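Local coordinates for DegV family protein (Eubacterium eligens, PDB 3FDJ), which is of unknown function but, as a member of the DegV family, probably binds a fatty acid or similar lipid, at residues Asp76-Val81 with Ala108-Ile113; His163-Asn168 with Ser263-Arg268. One frame throughout, in Å; residues are numbered along the deposited sequence.

Contact 1. Residues Asp76-Val81 with Ala108-Ile113; sequences DEIFVV and AKVRVI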
# COMPACT_ATOMS: atom_id res chain seq x y z
N ASP A 76 0.67 23.76 -8.66
CA ASP A 76 1.31 24.48 -7.61
C ASP A 76 1.03 24.00 -6.19
O ASP A 76 1.63 24.51 -5.26
CB ASP A 76 0.98 25.95 -7.73
CG ASP A 76 1.75 26.61 -8.85
OD1 ASP A 76 2.94 26.25 -9.07
OD2 ASP A 76 1.17 27.48 -9.51
N GLU A 77 0.10 23.07 -6.02
CA GLU A 77 -0.16 22.46 -4.72
C GLU A 77 -0.26 20.95 -4.91
O GLU A 77 -1.18 20.45 -5.56
CB GLU A 77 -1.48 22.98 -4.10
CG GLU A 77 -1.43 24.43 -3.74
CD GLU A 77 -2.74 25.00 -3.20
OE1 GLU A 77 -3.82 24.81 -3.81
OE2 GLU A 77 -2.66 25.72 -2.19
N ILE A 78 0.70 20.22 -4.35
CA ILE A 78 0.82 18.79 -4.57
C ILE A 78 1.06 18.07 -3.26
O ILE A 78 1.90 18.49 -2.44
CB ILE A 78 1.99 18.46 -5.53
CG1 ILE A 78 1.87 19.24 -6.86
CG2 ILE A 78 2.11 16.92 -5.79
CD1 ILE A 78 3.04 19.00 -7.82
N PHE A 79 0.32 16.98 -3.07
CA PHE A 79 0.59 16.02 -2.01
C PHE A 79 1.05 14.74 -2.69
O PHE A 79 0.43 14.27 -3.65
CB PHE A 79 -0.64 15.76 -1.11
CG PHE A 79 -0.98 16.90 -0.22
CD1 PHE A 79 -0.25 17.14 0.95
CD2 PHE A 79 -2.01 17.75 -0.53
CE1 PHE A 79 -0.57 18.20 1.77
CE2 PHE A 79 -2.33 18.85 0.29
CZ PHE A 79 -1.59 19.08 1.42
N VAL A 80 2.15 14.19 -2.18
CA VAL A 80 2.73 12.96 -2.70
C VAL A 80 2.71 11.92 -1.60
O VAL A 80 3.27 12.18 -0.53
CB VAL A 80 4.18 13.17 -3.17
CG1 VAL A 80 4.68 11.90 -3.88
CG2 VAL A 80 4.30 14.39 -4.10
N VAL A 81 2.09 10.76 -1.84
CA VAL A 81 2.08 9.69 -0.82
C VAL A 81 3.01 8.58 -1.28
O VAL A 81 2.93 8.13 -2.42
CB VAL A 81 0.65 9.17 -0.58
CG1 VAL A 81 0.64 8.07 0.52
CG2 VAL A 81 -0.28 10.34 -0.18
N ALA A 108 5.30 26.86 -6.06
CA ALA A 108 4.80 25.52 -5.74
C ALA A 108 4.96 25.20 -4.27
O ALA A 108 5.93 25.61 -3.63
CB ALA A 108 5.51 24.46 -6.57
N LYS A 109 4.00 24.45 -3.75
CA LYS A 109 4.09 23.78 -2.46
C LYS A 109 3.91 22.30 -2.68
O LYS A 109 2.92 21.88 -3.31
CB LYS A 109 2.96 24.26 -1.56
CG LYS A 109 3.01 25.73 -1.29
CD LYS A 109 2.00 26.15 -0.21
CE LYS A 109 0.78 26.83 -0.76
NZ LYS A 109 0.57 28.11 0.02
N VAL A 110 4.85 21.51 -2.17
CA VAL A 110 4.82 20.08 -2.34
C VAL A 110 5.10 19.41 -1.02
O VAL A 110 6.12 19.69 -0.39
CB VAL A 110 5.88 19.61 -3.37
CG1 VAL A 110 5.79 18.10 -3.59
CG2 VAL A 110 5.70 20.37 -4.72
N ARG A 111 4.21 18.53 -0.60
CA ARG A 111 4.41 17.80 0.65
C ARG A 111 4.54 16.35 0.27
O ARG A 111 3.63 15.79 -0.37
CB ARG A 111 3.23 17.99 1.60
CG ARG A 111 3.17 16.93 2.72
CD ARG A 111 4.35 17.02 3.70
NE ARG A 111 4.48 15.78 4.50
CZ ARG A 111 3.71 15.44 5.54
NH1 ARG A 111 3.94 14.30 6.16
NH2 ARG A 111 2.73 16.22 5.99
N VAL A 112 5.66 15.75 0.64
CA VAL A 112 5.85 14.30 0.46
C VAL A 112 5.51 13.64 1.80
O VAL A 112 6.09 14.01 2.83
CB VAL A 112 7.25 13.94 0.00
CG1 VAL A 112 7.34 12.43 -0.22
CG2 VAL A 112 7.66 14.70 -1.29
N ILE A 113 4.57 12.70 1.74
CA ILE A 113 4.08 11.95 2.91
C ILE A 113 4.63 10.53 2.87
O ILE A 113 4.29 9.74 1.99
CB ILE A 113 2.53 11.88 2.96
CG1 ILE A 113 1.93 13.28 2.95
CG2 ILE A 113 2.08 11.08 4.21
CD1 ILE A 113 0.42 13.26 2.72
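Glu-77 to Val-81 and Lys-109 to Ile-113 pair as parallel strands, in register from Glu-77 opposite Lys-109 to Val-81 opposite Ile-113. The two short axes approach to 4.6 Å with a 15° angle between them. Five backbone hydrogen bonds link them. Lys-109 N donates to Asp-76 O at 2.8 Å, just before the first strand begins. Ile-78 N and Val-80 N then donate to Lys-109 O and Arg-111 O, while Ile-78 O and Val-80 O accept from Arg-111 N and Ile-113 N. The last of these is short, 2.7 Å from Ile-113 N to Val-80 O. Glu-77, Phe-79 and Val-81 bond through their backbones to Arg-5, Val-7 and Asp-9 of the strand on the other side.

On one face, Phe-79 leans its ring against the aliphatic base of Arg-111, with CD1 3.6 Å from Arg-111 CB. Arg-111 bends at chi2 (66°), and its head turns away from the ring. Its NE donates to Val-112 O at 2.9 Å, and Ile-113 CG1 lies over the centre of the guanidinium. NH2 forms salt bridges with Asp-143 and Asp-147 of helix 139-150. Lys-109 runs beside Glu-77 but pairs with Glu-140; Glu-77 OE2 stays 4.6 Å from Lys-109 NZ. On the other face, Val-80 CG2 meets Val-110 CG1 at 4.0 Å.

Helices cover both faces. The Ile-78 face is wholly apolar in its side chains, under crossover helix 90-102 of this beta-alpha-beta unit. The other adds Lys-109 and Arg-111, salt-bridged to helix 139-150, to buried Phe-79, Val-81 and Ile-113.

Contact 2. Residues His163-Asn168 with Ser263-Arg268; sequences HNLAQN and SYYAER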
# COMPACT_ATOMS: atom_id res chain seq x y z
N HIS A 163 8.43 -15.31 0.13
CA HIS A 163 9.69 -15.58 -0.56
C HIS A 163 10.28 -14.30 -1.18
O HIS A 163 11.48 -14.04 -1.08
CB HIS A 163 9.45 -16.63 -1.63
CG HIS A 163 10.65 -16.90 -2.48
ND1 HIS A 163 11.73 -17.61 -2.01
CD2 HIS A 163 10.92 -16.59 -3.76
CE1 HIS A 163 12.63 -17.71 -2.98
NE2 HIS A 163 12.16 -17.10 -4.05
N ASN A 164 9.43 -13.51 -1.84
CA ASN A 164 9.91 -12.28 -2.49
C ASN A 164 10.36 -11.21 -1.48
O ASN A 164 11.39 -10.54 -1.68
CB ASN A 164 8.86 -11.76 -3.48
CG ASN A 164 8.64 -12.71 -4.64
OD1 ASN A 164 9.52 -13.50 -4.97
ND2 ASN A 164 7.46 -12.66 -5.24
N LEU A 165 9.61 -11.04 -0.40
CA LEU A 165 10.07 -10.21 0.70
C LEU A 165 11.43 -10.67 1.23
O LEU A 165 12.35 -9.88 1.39
CB LEU A 165 9.06 -10.18 1.85
CG LEU A 165 7.80 -9.36 1.61
CD1 LEU A 165 6.67 -9.87 2.53
CD2 LEU A 165 8.03 -7.86 1.77
N ALA A 166 11.55 -11.97 1.49
CA ALA A 166 12.75 -12.54 2.08
C ALA A 166 13.95 -12.44 1.15
O ALA A 166 15.03 -12.05 1.60
CB ALA A 166 12.52 -14.00 2.52
N GLN A 167 13.77 -12.73 -0.15
CA GLN A 167 14.93 -12.70 -1.04
C GLN A 167 15.41 -11.28 -1.25
O GLN A 167 16.56 -11.07 -1.61
CB GLN A 167 14.65 -13.38 -2.39
CG GLN A 167 13.78 -12.59 -3.34
CD GLN A 167 13.70 -13.20 -4.74
OE1 GLN A 167 14.72 -13.37 -5.42
NE2 GLN A 167 12.48 -13.49 -5.19
N ASN A 168 14.54 -10.30 -1.01
CA ASN A 168 14.91 -8.89 -1.11
C ASN A 168 15.28 -8.23 0.22
O ASN A 168 15.42 -7.00 0.30
CB ASN A 168 13.79 -8.11 -1.82
CG ASN A 168 13.78 -8.35 -3.31
OD1 ASN A 168 14.65 -7.83 -4.04
ND2 ASN A 168 12.84 -9.14 -3.78
N SER A 263 1.34 -7.04 -5.50
CA SER A 263 1.17 -8.44 -5.92
C SER A 263 2.50 -9.19 -5.84
O SER A 263 2.54 -10.33 -5.40
CB SER A 263 0.56 -8.55 -7.32
OG SER A 263 -0.78 -8.06 -7.34
N TYR A 264 3.59 -8.51 -6.19
CA TYR A 264 4.92 -9.12 -6.11
C TYR A 264 5.29 -9.48 -4.66
O TYR A 264 5.73 -10.60 -4.40
CB TYR A 264 5.99 -8.21 -6.75
CG TYR A 264 7.39 -8.71 -6.58
CD1 TYR A 264 7.87 -9.73 -7.40
CD2 TYR A 264 8.23 -8.21 -5.59
CE1 TYR A 264 9.14 -10.24 -7.23
CE2 TYR A 264 9.55 -8.72 -5.44
CZ TYR A 264 9.98 -9.73 -6.26
OH TYR A 264 11.24 -10.27 -6.14
N TYR A 265 5.11 -8.54 -3.74
CA TYR A 265 5.56 -8.72 -2.36
C TYR A 265 4.57 -9.45 -1.46
O TYR A 265 4.99 -10.18 -0.54
CB TYR A 265 5.97 -7.37 -1.75
CG TYR A 265 7.36 -6.93 -2.15
CD1 TYR A 265 8.48 -7.71 -1.82
CD2 TYR A 265 7.57 -5.76 -2.89
CE1 TYR A 265 9.76 -7.32 -2.19
CE2 TYR A 265 8.85 -5.36 -3.25
CZ TYR A 265 9.94 -6.14 -2.89
OH TYR A 265 11.21 -5.78 -3.28
N ALA A 266 3.27 -9.27 -1.69
CA ALA A 266 2.25 -10.02 -0.92
C ALA A 266 2.06 -11.45 -1.43
O ALA A 266 1.67 -12.34 -0.67
CB ALA A 266 0.92 -9.27 -0.88
N GLU A 267 2.32 -11.64 -2.72
CA GLU A 267 2.26 -12.93 -3.42
C GLU A 267 0.85 -13.49 -3.59
O GLU A 267 -0.10 -13.01 -2.98
CB GLU A 267 3.23 -13.96 -2.84
CG GLU A 267 4.66 -13.48 -2.98
CD GLU A 267 5.70 -14.56 -2.79
OE1 GLU A 267 5.56 -15.65 -3.39
OE2 GLU A 267 6.70 -14.28 -2.07
N ARG A 268 0.73 -14.47 -4.47
CA ARG A 268 -0.56 -15.07 -4.75
C ARG A 268 -1.20 -15.53 -3.45
O ARG A 268 -0.55 -16.17 -2.62
CB ARG A 268 -0.39 -16.26 -5.70
CG ARG A 268 -1.53 -16.45 -6.62
CD ARG A 268 -1.09 -17.29 -7.82
NE ARG A 268 -1.41 -16.62 -9.08
CZ ARG A 268 -0.79 -16.83 -10.24
NH1 ARG A 268 0.22 -17.69 -10.33
NH2 ARG A 268 -1.19 -16.17 -11.32
O HOH W 1 6.93 -12.06 -0.43
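Asn-164 is held by two hydrogen bonds to the end of helix 260-266 and the residue just after it. Its backbone N donates almost straight (177°) to Glu-267 OE2 at 2.8 Å, on the syn side but well out of the carboxylate plane. Its side-chain ND2 donates to Tyr-264 O, also at 2.8 Å, with that oxygen close to the amide plane. Water 1 bridges the segments. It accepts from Leu-165 N and donates to both Tyr-265 O and Glu-267 OE2. Glu-267 OE2 also lies 3.0 Å from His-163 N. This carboxylate thus sits at the first turn of helix 163-167, where the helix dipole would probably favour its negative charge.

The Asn-164 amide is sandwiched between the Tyr-264 ring (planes 1° apart, ND2 offset toward the rim) and the less exactly parallel Glu-267 carboxylate. Its CB makes a CH-pi contact with the same ring, 3.9 Å from the centroid. Gln-167 NE2 donates to Asn-164 OD1, so both ends of the amide are held and its rotation is fixed. Asn-168 ND2 donates to Asn-164 O and reaches the edge of the Tyr-264 ring, with a weak bond to Tyr-264 OH. That hydroxyl is also bonded to Ser-58, and Tyr-265 OH to Thr-60.

Farther out, Leu-165 CD2 packs on Tyr-265 CD1 at 3.6 Å. Tyr-265 CG is anti to its carbonyl carbon (chi1 -81°), which carries the ring past Leu-165 toward Asn-168. The Tyr-264 ring puts CD2 over the centre of the Tyr-265 ring.

Here the end of one helix joins the start of another: Glu-267 takes a first-turn backbone N-H, beside Leu-159 of strand 153-159, touched by Leu-165 and Ala-266.

How the contacts relate
Contact 1 and contact 2 are separate parts of one DegV-family chain. Their centres are about 30 Å apart, on opposite sides of the chain's centre, and their nearest atoms are about 15 Å apart. Contact 1 closes before contact 2 opens along the chain. The first joins two strands of the sheet that also holds strand 5-9. In the second, helix 163-167 follows strand 153-159, and helix 260-266 precedes strand 271-276, its neighbour in the other sheet. Contact 2 lies nearer the bound small molecules: the Tyr-265 side chain is about 4 Å from a hexaethylene glycol, probably from the crystallisation liquor, and the Glu-267 side chain about 9 Å from the sodium ion.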